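Local coordinates for protein putative methylthioribose-1-phosphate isomerase (Pyrococcus horikoshii OT3, PDB 6A34) that probably catalyses the interconversion of methylthioribose 1-phosphate and methylthioribulose 1-phosphate in methionine salvage, at residues 182-187 against 218-223; 242-247 against 262-267. All coordinates share one frame; numbering follows the deposited sequence.

Contact 1. Residues 182-187 against 218-223; sequences SVVRVM and DGLNVK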
loop_
_atom_site.group_PDB
_atom_site.type_symbol
_atom_site.label_atom_id
_atom_site.label_comp_id
_atom_site.label_asym_id
_atom_site.label_seq_id
_atom_site.Cartn_x
_atom_site.Cartn_y
_atom_site.Cartn_z
ATOM N N SER A 182 13.291 11.386 -16.204
ATOM C CA SER A 182 14.445 11.983 -16.847
ATOM C C SER A 182 15.663 11.875 -15.944
ATOM O O SER A 182 16.750 11.559 -16.395
ATOM C CB SER A 182 14.204 13.403 -17.231
ATOM O OG SER A 182 15.213 13.805 -18.134
ATOM N N VAL A 183 15.452 12.107 -14.654
ATOM C CA VAL A 183 16.566 12.137 -13.709
ATOM C C VAL A 183 17.176 10.745 -13.632
ATOM O O VAL A 183 18.377 10.614 -13.716
ATOM C CB VAL A 183 16.130 12.642 -12.320
ATOM C CG1 VAL A 183 17.205 12.433 -11.277
ATOM C CG2 VAL A 183 15.752 14.110 -12.384
ATOM N N VAL A 184 16.328 9.730 -13.430
ATOM C CA VAL A 184 16.790 8.362 -13.305
ATOM C C VAL A 184 17.334 7.842 -14.647
ATOM O O VAL A 184 18.270 7.022 -14.651
ATOM C CB VAL A 184 15.720 7.440 -12.704
ATOM C CG1 VAL A 184 15.361 7.869 -11.294
ATOM C CG2 VAL A 184 14.479 7.349 -13.568
ATOM N N ARG A 185 16.814 8.330 -15.776
ATOM C CA ARG A 185 17.388 7.907 -17.097
ATOM C C ARG A 185 18.810 8.483 -17.267
ATOM O O ARG A 185 19.727 7.777 -17.604
ATOM C CB ARG A 185 16.429 8.268 -18.233
ATOM C CG ARG A 185 15.273 7.285 -18.339
ATOM C CD ARG A 185 14.208 7.770 -19.306
ATOM N NE ARG A 185 13.300 6.674 -19.648
ATOM C CZ ARG A 185 12.145 6.435 -19.045
ATOM N NH1 ARG A 185 11.626 7.345 -18.234
ATOM N NH2 ARG A 185 11.518 5.282 -19.253
ATOM N N VAL A 186 19.019 9.750 -16.904
ATOM C CA VAL A 186 20.340 10.317 -16.988
ATOM C C VAL A 186 21.289 9.574 -16.038
ATOM O O VAL A 186 22.412 9.232 -16.414
ATOM C CB VAL A 186 20.317 11.824 -16.706
ATOM C CG1 VAL A 186 21.714 12.366 -16.572
ATOM C CG2 VAL A 186 19.556 12.576 -17.774
ATOM N N MET A 187 20.835 9.319 -14.805
ATOM C CA MET A 187 21.634 8.631 -13.830
ATOM C C MET A 187 22.013 7.244 -14.371
ATOM O O MET A 187 23.138 6.787 -14.159
ATOM C CB MET A 187 20.892 8.491 -12.490
ATOM C CG MET A 187 20.764 9.798 -11.748
ATOM S SD MET A 187 19.996 9.640 -10.119
ATOM C CE MET A 187 21.247 8.690 -9.248
ATOM N N ASP A 218 13.418 0.141 -20.474
ATOM C CA ASP A 218 14.650 0.809 -20.782
ATOM C C ASP A 218 15.844 0.141 -20.115
ATOM O O ASP A 218 16.956 0.661 -20.218
ATOM C CB ASP A 218 14.565 2.295 -20.429
ATOM C CG ASP A 218 13.916 3.130 -21.519
ATOM O OD1 ASP A 218 13.956 2.675 -22.690
ATOM O OD2 ASP A 218 13.386 4.246 -21.201
ATOM N N GLY A 219 15.645 -0.980 -19.412
ATOM C CA GLY A 219 16.778 -1.693 -18.792
ATOM C C GLY A 219 17.356 -1.033 -17.535
ATOM O O GLY A 219 18.502 -1.300 -17.154
ATOM N N LEU A 220 16.585 -0.188 -16.841
ATOM C CA LEU A 220 17.027 0.280 -15.503
ATOM C C LEU A 220 16.950 -0.899 -14.519
ATOM O O LEU A 220 16.071 -1.735 -14.632
ATOM C CB LEU A 220 16.128 1.430 -15.035
ATOM C CG LEU A 220 16.542 2.825 -15.483
ATOM C CD1 LEU A 220 16.531 2.965 -17.011
ATOM C CD2 LEU A 220 15.628 3.862 -14.841
ATOM N N ASN A 221 17.849 -0.958 -13.526
ATOM C CA ASN A 221 17.701 -1.968 -12.476
ATOM C C ASN A 221 16.636 -1.513 -11.440
ATOM O O ASN A 221 16.807 -0.573 -10.725
ATOM C CB ASN A 221 19.060 -2.298 -11.874
ATOM C CG ASN A 221 18.950 -3.315 -10.767
ATOM O OD1 ASN A 221 18.190 -4.265 -10.917
ATOM N ND2 ASN A 221 19.663 -3.108 -9.658
ATOM N N VAL A 222 15.574 -2.295 -11.269
ATOM C CA VAL A 222 14.362 -1.854 -10.619
ATOM C C VAL A 222 13.906 -2.956 -9.655
ATOM O O VAL A 222 14.158 -4.154 -9.904
ATOM C CB VAL A 222 13.361 -1.558 -11.744
ATOM C CG1 VAL A 222 11.985 -2.120 -11.522
ATOM C CG2 VAL A 222 13.352 -0.099 -12.137
ATOM N N LYS A 223 13.276 -2.553 -8.545
ATOM C CA LYS A 223 12.677 -3.474 -7.605
ATOM C C LYS A 223 11.328 -2.921 -7.145
ATOM O O LYS A 223 11.266 -1.793 -6.612
ATOM C CB LYS A 223 13.592 -3.714 -6.407
ATOM C CG LYS A 223 14.558 -4.872 -6.570
ATOM C CD LYS A 223 15.078 -5.437 -5.271
ATOM C CE LYS A 223 16.509 -5.924 -5.393
ATOM N NZ LYS A 223 16.732 -6.710 -6.625
#
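With CG anti to its own carbonyl carbon (chi1 -78°) and the chain extended from there to NE, Arg185 leaves helix 180-189 and carries its guanidinium to Asp218. The grip is side-on. NE and NH2 of Arg185 each lie 2.9 Å from Asp218 OD2, so one oxygen takes both bonds. OD2 sits in the guanidinium plane, but the carboxylate is turned across it, the two planes 83° apart. Both bonds are bent, with N-H...O angles near 145°. Asp218 has further partners: Thr11 OG1 bonds OD2, and Lys12 N bonds OD1. Arg185 NH2 also forms a salt bridge with Glu214. Beside this polar cluster, Val184 CG2 meets Leu220 CD2 at 3.9 Å, the two side chains crossing at about a right angle. A leucine in place of Arg185 would probably leave the buried carboxylate of Asp218, and that of Glu214, without this shared positive partner. Gly219, with positive phi, closes helix 206-217 in a Schellman motif. The chain then enters strand 222-225, outermost in this chain's sheet. The contact thus joins two successive helical connections of a Rossmann-like alpha/beta sheet, at the turn from helix to strand.

Contact 2. Residues 242-247 against 262-267; sequences IIVGAD and YMLAVL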
loop_
_atom_site.group_PDB
_atom_site.type_symbol
_atom_site.label_atom_id
_atom_site.label_comp_id
_atom_site.label_asym_id
_atom_site.label_seq_id
_atom_site.Cartn_x
_atom_site.Cartn_y
_atom_site.Cartn_z
ATOM N N ILE A 242 15.582 9.754 -2.071
ATOM C CA ILE A 242 14.215 9.580 -2.515
ATOM C C ILE A 242 13.873 10.745 -3.455
ATOM O O ILE A 242 14.195 11.848 -3.179
ATOM C CB ILE A 242 13.271 9.533 -1.302
ATOM C CG1 ILE A 242 13.538 8.318 -0.418
ATOM C CG2 ILE A 242 11.840 9.601 -1.761
ATOM C CD1 ILE A 242 13.023 8.457 1.002
ATOM N N ILE A 243 13.253 10.461 -4.594
ATOM C CA ILE A 243 12.859 11.488 -5.503
ATOM C C ILE A 243 11.412 11.220 -5.883
ATOM O O ILE A 243 11.043 10.080 -6.175
ATOM C CB ILE A 243 13.794 11.613 -6.731
ATOM C CG1 ILE A 243 13.374 12.795 -7.608
ATOM C CG2 ILE A 243 13.884 10.353 -7.550
ATOM C CD1 ILE A 243 14.379 13.193 -8.650
ATOM N N VAL A 244 10.616 12.287 -5.833
ATOM C CA VAL A 244 9.227 12.229 -6.202
ATOM C C VAL A 244 8.909 13.377 -7.155
ATOM O O VAL A 244 9.635 14.360 -7.236
ATOM C CB VAL A 244 8.313 12.275 -4.973
ATOM C CG1 VAL A 244 8.568 11.087 -4.059
ATOM C CG2 VAL A 244 8.443 13.601 -4.252
ATOM N N GLY A 245 7.816 13.223 -7.896
ATOM C CA GLY A 245 7.284 14.323 -8.689
ATOM C C GLY A 245 6.400 15.208 -7.830
ATOM O O GLY A 245 6.383 15.074 -6.624
ATOM N N ALA A 246 5.669 16.134 -8.464
ATOM C CA ALA A 246 4.739 17.022 -7.761
ATOM C C ALA A 246 3.548 17.313 -8.662
ATOM O O ALA A 246 3.743 17.681 -9.813
ATOM C CB ALA A 246 5.431 18.300 -7.370
ATOM N N ASP A 247 2.330 17.182 -8.130
ATOM C CA ASP A 247 1.160 17.631 -8.859
ATOM C C ASP A 247 1.073 19.161 -8.758
ATOM O O ASP A 247 0.702 19.810 -9.705
ATOM C CB ASP A 247 -0.075 16.822 -8.476
ATOM C CG ASP A 247 0.129 15.386 -8.950
ATOM O OD1 ASP A 247 -0.023 15.130 -10.179
ATOM O OD2 ASP A 247 0.536 14.540 -8.119
ATOM N N TYR A 262 3.697 12.153 1.434
ATOM C CA TYR A 262 3.867 12.695 2.769
ATOM C C TYR A 262 4.473 11.633 3.680
ATOM O O TYR A 262 5.376 11.932 4.448
ATOM C CB TYR A 262 2.562 13.282 3.330
ATOM C CG TYR A 262 2.659 13.675 4.782
ATOM C CD1 TYR A 262 3.568 14.627 5.198
ATOM C CD2 TYR A 262 1.860 13.079 5.749
ATOM C CE1 TYR A 262 3.702 14.970 6.538
ATOM C CE2 TYR A 262 1.975 13.415 7.087
ATOM C CZ TYR A 262 2.899 14.361 7.493
ATOM O OH TYR A 262 3.000 14.714 8.812
ATOM N N MET A 263 3.992 10.396 3.562
ATOM C CA MET A 263 4.517 9.238 4.337
ATOM C C MET A 263 6.031 9.084 4.123
ATOM O O MET A 263 6.799 8.914 5.095
ATOM C CB MET A 263 3.824 7.930 3.946
ATOM C CG MET A 263 4.463 6.682 4.626
ATOM S SD MET A 263 5.494 5.721 3.473
ATOM C CE MET A 263 4.122 5.020 2.561
ATOM N N LEU A 264 6.435 9.104 2.850
ATOM C CA LEU A 264 7.854 9.020 2.409
ATOM C C LEU A 264 8.675 10.193 2.957
ATOM O O LEU A 264 9.820 10.031 3.332
ATOM C CB LEU A 264 7.904 9.044 0.875
ATOM C CG LEU A 264 7.413 7.788 0.163
ATOM C CD1 LEU A 264 7.587 7.941 -1.346
ATOM C CD2 LEU A 264 8.140 6.555 0.692
ATOM N N ALA A 265 8.118 11.399 2.889
ATOM C CA ALA A 265 8.820 12.608 3.402
ATOM C C ALA A 265 9.154 12.403 4.895
ATOM O O ALA A 265 10.281 12.650 5.322
ATOM C CB ALA A 265 7.968 13.845 3.181
ATOM N N VAL A 266 8.192 11.886 5.665
ATOM C CA VAL A 266 8.381 11.721 7.107
ATOM C C VAL A 266 9.366 10.581 7.330
ATOM O O VAL A 266 10.331 10.760 8.032
ATOM C CB VAL A 266 7.052 11.507 7.852
ATOM C CG1 VAL A 266 7.253 11.084 9.310
ATOM C CG2 VAL A 266 6.213 12.770 7.791
ATOM N N LEU A 267 9.227 9.478 6.600
ATOM C CA LEU A 267 10.244 8.400 6.777
ATOM C C LEU A 267 11.629 8.794 6.304
ATOM O O LEU A 267 12.603 8.410 6.953
ATOM C CB LEU A 267 9.788 7.143 6.077
ATOM C CG LEU A 267 8.535 6.542 6.691
ATOM C CD1 LEU A 267 7.876 5.719 5.599
ATOM C CD2 LEU A 267 8.902 5.709 7.903
#
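Leu264 of helix 261-270 faces Val244 and Ile242 of strand 241-244. The contact is small, and the side chains that meet are apolar. Leu264 CD1 approaches Val244 CG1 at 4.3 Å. It gets there because Leu264 CD1 is anti to CA (chi2 -177°), which stretches that branch out from the helix toward the strand. The other approach comes from Ile242. Its extended CG1-CD1 arm reaches toward the helix backbone and brings CD1 to 4.3 Å from Leu264 O. Ile242 CG2 lies 4.6 Å from Leu264 CD1. The leucine therefore lies against two residues of the same strand face, two positions apart. No hydrogen bond crosses between the segments, and these distances are those of loose van der Waals packing.

Outside this first shell, Met234 of helix 230-235 touches both Ile242 and Leu264, and Phe275 of the next strand touches Ile242 and Val244. The strand itself is held by backbone hydrogen bonds: Ile242 and Val244 bond Phe276, while Ile243 bonds Leu164 on the other side. Just beyond the strand, the chain reaches Asp247, the predicted proton donor. Helix 261-270 also faces the second subunit, where Tyr262 OH bonds His271 NE2 of that neighbouring chain. Strand 241-244 lies between parallel strands 161-165 and 275-278. Helix 261-270 is part of the crossover leading from 241-244 to 275-278, and packs beside helix 230-235.

How the contacts relate
Contact 1 and contact 2 reach the same sheet, with centres 18 Å apart, and follow each other along the chain. They meet where Val183 CG1 of helix 180-189 packs on Ile243 CD1 at 3.9 Å. Ile243 alternates with Ile242 and Val244, so helices 180-189 and 261-270 lie on opposite faces of strand 241-244. Contact 2 includes Asp247, the predicted proton donor. The side chain of Val244 is about 4 Å from that of Asn257, predicted to bind substrate, and about 7 Å from that of Cys167, the predicted transition-state stabiliser. In contact 1, the Arg185 side chain is about 10 Å from that of Arg57, a predicted substrate-binding residue.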